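Local coordinates for protein putative mandelate racemase/muconate lactonizing enzyme (Bordetella bronchiseptica, PDB 3DDM) that is of unknown function but belongs to the mandelate racemase/muconate lactonizing enzyme family and has the two-domain fold of the enolase superfamily, at residues E231-A236 against A244-A249; D49-W54 against A129-Q134. The protein carries 1 engineered substitution. All blocks are in the same frame, centred on the assembly; numbering follows the deposited sequence.

Interaction 1: E231-A236 against A244-A249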
loop_
_atom_site.group_PDB
_atom_site.type_symbol
_atom_site.label_atom_id
_atom_site.label_comp_id
_atom_site.label_asym_id
_atom_site.label_seq_id
_atom_site.Cartn_x
_atom_site.Cartn_y
_atom_site.Cartn_z
ATOM N N GLU A 231 11.252 -10.896 -18.793
ATOM C CA GLU A 231 10.274 -10.348 -17.866
ATOM C C GLU A 231 10.803 -9.400 -16.796
ATOM O O GLU A 231 11.801 -9.675 -16.133
ATOM C CB GLU A 231 9.511 -11.486 -17.203
ATOM C CG GLU A 231 8.247 -11.034 -16.544
ATOM C CD GLU A 231 7.493 -12.177 -15.923
ATOM O OE1 GLU A 231 7.164 -13.136 -16.660
ATOM O OE2 GLU A 231 7.231 -12.114 -14.701
ATOM N N GLU A 232 10.100 -8.284 -16.646
ATOM C CA GLU A 232 10.422 -7.239 -15.685
ATOM C C GLU A 232 11.920 -6.916 -15.531
ATOM O O GLU A 232 12.455 -6.931 -14.418
ATOM C CB GLU A 232 9.821 -7.590 -14.317
ATOM C CG GLU A 232 8.302 -7.739 -14.306
ATOM C CD GLU A 232 7.674 -7.240 -13.008
ATOM O OE1 GLU A 232 6.846 -6.308 -13.070
ATOM O OE2 GLU A 232 8.007 -7.771 -11.925
ATOM N N PRO A 233 12.608 -6.593 -16.642
ATOM C CA PRO A 233 14.038 -6.271 -16.587
ATOM C C PRO A 233 14.314 -4.996 -15.792
ATOM O O PRO A 233 15.400 -4.828 -15.233
ATOM C CB PRO A 233 14.417 -6.138 -18.061
ATOM C CG PRO A 233 13.175 -5.552 -18.648
ATOM C CD PRO A 233 12.081 -6.383 -18.001
ATOM N N LEU A 234 13.325 -4.106 -15.750
ATOM C CA LEU A 234 13.434 -2.847 -15.016
ATOM C C LEU A 234 12.283 -2.751 -14.034
ATOM O O LEU A 234 11.295 -3.470 -14.171
ATOM C CB LEU A 234 13.314 -1.655 -15.959
ATOM C CG LEU A 234 14.253 -1.470 -17.137
ATOM C CD1 LEU A 234 13.768 -0.260 -17.919
ATOM C CD2 LEU A 234 15.683 -1.295 -16.657
ATOM N N ARG A 235 12.398 -1.857 -13.055
ATOM C CA ARG A 235 11.310 -1.663 -12.098
ATOM C C ARG A 235 10.104 -1.082 -12.853
ATOM O O ARG A 235 10.256 -0.261 -13.760
ATOM C CB ARG A 235 11.720 -0.683 -11.003
ATOM C CG ARG A 235 12.920 -1.097 -10.189
ATOM C CD ARG A 235 13.168 -0.098 -9.063
ATOM N NE ARG A 235 14.306 -0.491 -8.231
ATOM C CZ ARG A 235 14.665 0.126 -7.105
ATOM N NH1 ARG A 235 13.975 1.176 -6.667
ATOM N NH2 ARG A 235 15.714 -0.313 -6.417
ATOM N N ALA A 236 8.907 -1.515 -12.472
ATOM C CA ALA A 236 7.669 -1.052 -13.092
ATOM C C ALA A 236 7.542 0.471 -12.998
ATOM O O ALA A 236 6.787 1.091 -13.745
ATOM C CB ALA A 236 6.480 -1.727 -12.410
ATOM N N ALA A 244 11.101 2.278 -23.393
ATOM C CA ALA A 244 11.145 2.469 -24.829
ATOM C C ALA A 244 12.564 2.209 -25.331
ATOM O O ALA A 244 12.759 1.560 -26.354
ATOM C CB ALA A 244 10.705 3.882 -25.179
ATOM N N GLU A 245 13.554 2.705 -24.603
ATOM C CA GLU A 245 14.934 2.511 -25.004
ATOM C C GLU A 245 15.345 1.051 -24.910
ATOM O O GLU A 245 15.917 0.497 -25.848
ATOM C CB GLU A 245 15.876 3.340 -24.141
ATOM C CG GLU A 245 17.291 3.347 -24.680
ATOM C CD GLU A 245 18.305 3.880 -23.691
ATOM O OE1 GLU A 245 18.088 4.982 -23.126
ATOM O OE2 GLU A 245 19.330 3.188 -23.487
ATOM N N LEU A 246 15.060 0.427 -23.773
ATOM C CA LEU A 246 15.420 -0.973 -23.582
ATOM C C LEU A 246 14.757 -1.858 -24.633
ATOM O O LEU A 246 15.392 -2.752 -25.198
ATOM C CB LEU A 246 15.008 -1.448 -22.183
ATOM C CG LEU A 246 15.395 -2.891 -21.836
ATOM C CD1 LEU A 246 16.904 -3.045 -21.911
ATOM C CD2 LEU A 246 14.888 -3.243 -20.451
ATOM N N ALA A 247 13.481 -1.597 -24.896
ATOM C CA ALA A 247 12.730 -2.380 -25.863
ATOM C C ALA A 247 13.422 -2.412 -27.218
ATOM O O ALA A 247 13.484 -3.454 -27.859
ATOM C CB ALA A 247 11.321 -1.825 -25.994
ATOM N N GLN A 248 13.959 -1.272 -27.647
ATOM C CA GLN A 248 14.641 -1.184 -28.934
ATOM C C GLN A 248 15.985 -1.905 -28.927
ATOM O O GLN A 248 16.376 -2.525 -29.916
ATOM C CB GLN A 248 14.891 0.274 -29.317
ATOM C CG GLN A 248 13.686 1.183 -29.269
ATOM C CD GLN A 248 14.032 2.592 -29.722
ATOM O OE1 GLN A 248 15.124 3.100 -29.431
ATOM N NE2 GLN A 248 13.101 3.237 -30.430
ATOM N N ALA A 249 16.697 -1.810 -27.814
ATOM C CA ALA A 249 18.001 -2.440 -27.697
ATOM C C ALA A 249 17.933 -3.943 -27.453
ATOM O O ALA A 249 18.895 -4.660 -27.726
ATOM C CB ALA A 249 18.796 -1.778 -26.573
#
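Leu-246 meets Pro-233 and Leu-234 through one methyl group. Its CD2 lies 3.4 Å from CG of Pro-233 and 3.8 Å from Pro-233 CB, so it rests against the CB-CG side of the proline ring. The same CD2 is 3.8 Å from CG of Leu-234, and Leu-234 CD1 follows at 4.1 Å from it. The two leucines meet tip to tip, while the proline crosses Leu-246 at a slant. With CG of Leu-246 anti to the backbone N (chi1 -177°) and chi2 near 60°, CD2 points off the helix to both partners. No hydrogen bond crosses the contact. It is purely apolar, and all three residues are buried.

The next shell closes round the leucines. Ala-215 of helix 212-222 touches both of them, and Leu-254 of strand 254-256 packs on Leu-246. Pro-233 also lies on Trp-210 and Trp-243. Two residues before the proline, at the end of strand 229-231, Glu-231 OE1 makes a salt bridge to Lys-175 and a hydrogen bond to Gln-279.

The contact joins the loop after strand 229-231 to helix 240-249, the next helix of the chain. This is a beta-alpha unit of the C-terminal TIM-barrel domain.

Interaction 2: D49-W54 against A129-Q134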
loop_
_atom_site.group_PDB
_atom_site.type_symbol
_atom_site.label_atom_id
_atom_site.label_comp_id
_atom_site.label_asym_id
_atom_site.label_seq_id
_atom_site.Cartn_x
_atom_site.Cartn_y
_atom_site.Cartn_z
ATOM N N ASP A 49 -29.462 -16.313 -2.519
ATOM C CA ASP A 49 -30.197 -17.552 -2.760
ATOM C C ASP A 49 -29.430 -18.744 -2.177
ATOM O O ASP A 49 -29.862 -19.895 -2.300
ATOM C CB ASP A 49 -30.410 -17.783 -4.261
ATOM C CG ASP A 49 -31.263 -16.697 -4.918
ATOM O OD1 ASP A 49 -32.042 -16.015 -4.205
ATOM O OD2 ASP A 49 -31.165 -16.544 -6.161
ATOM N N GLY A 50 -28.290 -18.466 -1.551
ATOM C CA GLY A 50 -27.496 -19.530 -0.971
ATOM C C GLY A 50 -26.384 -20.008 -1.890
ATOM O O GLY A 50 -25.540 -20.807 -1.487
ATOM N N ALA A 51 -26.372 -19.526 -3.128
ATOM C CA ALA A 51 -25.341 -19.930 -4.070
ATOM C C ALA A 51 -23.977 -19.426 -3.597
ATOM O O ALA A 51 -23.871 -18.350 -2.998
ATOM C CB ALA A 51 -25.657 -19.395 -5.450
ATOM N N VAL A 52 -22.933 -20.206 -3.867
ATOM C CA VAL A 52 -21.590 -19.852 -3.433
ATOM C C VAL A 52 -20.562 -19.704 -4.554
ATOM O O VAL A 52 -20.575 -20.448 -5.534
ATOM C CB VAL A 52 -21.093 -20.884 -2.414
ATOM C CG1 VAL A 52 -19.623 -20.639 -2.087
ATOM C CG2 VAL A 52 -21.961 -20.806 -1.153
ATOM N N GLY A 53 -19.675 -18.726 -4.397
ATOM C CA GLY A 53 -18.638 -18.494 -5.388
ATOM C C GLY A 53 -17.288 -18.389 -4.710
ATOM O O GLY A 53 -17.188 -17.828 -3.625
ATOM N N TRP A 54 -16.246 -18.921 -5.338
ATOM C CA TRP A 54 -14.913 -18.876 -4.739
ATOM C C TRP A 54 -13.880 -18.048 -5.491
ATOM O O TRP A 54 -13.905 -17.954 -6.717
ATOM C CB TRP A 54 -14.359 -20.289 -4.567
ATOM C CG TRP A 54 -15.127 -21.128 -3.606
ATOM C CD1 TRP A 54 -16.184 -21.944 -3.889
ATOM C CD2 TRP A 54 -14.900 -21.232 -2.197
ATOM N NE1 TRP A 54 -16.628 -22.557 -2.738
ATOM C CE2 TRP A 54 -15.858 -22.136 -1.685
ATOM C CE3 TRP A 54 -13.976 -20.650 -1.314
ATOM C CZ2 TRP A 54 -15.923 -22.470 -0.335
ATOM C CZ3 TRP A 54 -14.038 -20.986 0.037
ATOM C CH2 TRP A 54 -15.008 -21.888 0.509
ATOM N N ALA A 129 -21.033 -17.766 -13.015
ATOM C CA ALA A 129 -20.808 -18.826 -13.988
ATOM C C ALA A 129 -21.466 -20.105 -13.516
ATOM O O ALA A 129 -22.054 -20.838 -14.307
ATOM C CB ALA A 129 -19.318 -19.046 -14.192
ATOM N N ARG A 130 -21.363 -20.378 -12.221
ATOM C CA ARG A 130 -21.975 -21.576 -11.660
ATOM C C ARG A 130 -23.493 -21.513 -11.816
ATOM O O ARG A 130 -24.105 -22.465 -12.310
ATOM C CB ARG A 130 -21.609 -21.725 -10.184
ATOM C CG ARG A 130 -20.365 -22.544 -9.935
ATOM C CD ARG A 130 -19.538 -21.954 -8.803
ATOM N NE ARG A 130 -18.737 -22.944 -8.090
ATOM C CZ ARG A 130 -17.985 -23.876 -8.667
ATOM N NH1 ARG A 130 -17.921 -23.965 -9.989
ATOM N NH2 ARG A 130 -17.287 -24.722 -7.922
ATOM N N ARG A 131 -24.091 -20.394 -11.405
ATOM C CA ARG A 131 -25.534 -20.232 -11.503
ATOM C C ARG A 131 -26.013 -20.438 -12.931
ATOM O O ARG A 131 -27.102 -20.969 -13.153
ATOM C CB ARG A 131 -25.973 -18.854 -11.003
ATOM C CG ARG A 131 -25.948 -18.712 -9.484
ATOM C CD ARG A 131 -26.768 -17.511 -9.021
ATOM N NE ARG A 131 -28.103 -17.518 -9.622
ATOM C CZ ARG A 131 -29.242 -17.439 -8.933
ATOM N NH1 ARG A 131 -29.221 -17.347 -7.607
ATOM N NH2 ARG A 131 -30.410 -17.452 -9.572
ATOM N N ALA A 132 -25.202 -20.023 -13.896
ATOM C CA ALA A 132 -25.564 -20.186 -15.300
ATOM C C ALA A 132 -25.182 -21.592 -15.759
ATOM O O ALA A 132 -25.342 -21.935 -16.930
ATOM C CB ALA A 132 -24.845 -19.147 -16.152
ATOM N N GLY A 133 -24.671 -22.394 -14.829
ATOM C CA GLY A 133 -24.264 -23.746 -15.154
ATOM C C GLY A 133 -23.186 -23.792 -16.215
ATOM O O GLY A 133 -23.240 -24.626 -17.111
ATOM N N GLN A 134 -22.194 -22.910 -16.111
ATOM C CA GLN A 134 -21.115 -22.862 -17.098
ATOM C C GLN A 134 -19.705 -22.758 -16.532
ATOM O O GLN A 134 -19.487 -22.223 -15.440
ATOM C CB GLN A 134 -21.277 -21.663 -18.025
ATOM C CG GLN A 134 -22.493 -21.630 -18.907
ATOM C CD GLN A 134 -22.492 -20.389 -19.779
ATOM O OE1 GLN A 134 -22.715 -19.271 -19.299
ATOM N NE2 GLN A 134 -22.209 -20.573 -21.066
#
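Arg-131 turns toward Asp-49 by a bend in its chain at chi3 (50°), which swings the guanidinium away from the line of the first carbons. Asp-49 has its CG anti to the carbonyl carbon, and its carboxylate comes to the edge of that guanidinium. NH1 of Arg-131 gives a hydrogen bond to OD2 of Asp-49 at 2.6 Å, with an N-H...O angle of 154°, and the pair is a salt bridge. The oxygen uses its anti lone pair, and it lies near the plane of the guanidinium. The two planes are turned 47° apart, and one N-H and one oxygen make the bond. The same NH1 has a second salt bridge, to Asp-47. Two acidic groups thus share one nitrogen, and their charge would tend to hold this end of the arginine in place.

The aliphatic part of Arg-131 passes by Ala-51, whose CB is 4.1 Å from Arg-131 CG. Arg-130 sends its side chain toward the strand, bent at chi2. Its CD is 3.7 Å from the O of Val-52, which lies near the guanidinium plane. The NH1 and NH2 of Arg-130 make weak hydrogen bonds to Pro-366 O and Thr-371 OG1.

Helix 110-131 ends here in a Schellman motif, with Gly-133 at positive phi. One turn back on that helix, Asp-126 accepts a hydrogen bond from the N of Trp-54. The contact therefore sets the C-terminal end of helix 110-131 against strand 52-56, an outermost strand, within this chain, of the three-stranded antiparallel sheet in the N-terminal domain.

How the interactions relate
Interaction 1 is buried and interaction 2 lies on the surface. They sit on opposite sides of the chain's centre, with centres about 42 Å apart and nearest atoms about 23 Å apart. No helix or strand is common to both. The 231-236/244-249 contact links neighbouring parts of the barrel domain, and apolar carbons do all the work. The 49-54/129-134 contact brings together parts of the N-terminal domain that are distant in sequence, and it depends mainly on a charged pair. The second subunit packs on the loop of interaction 1, whereas no other chain of the assembly touches interaction 2.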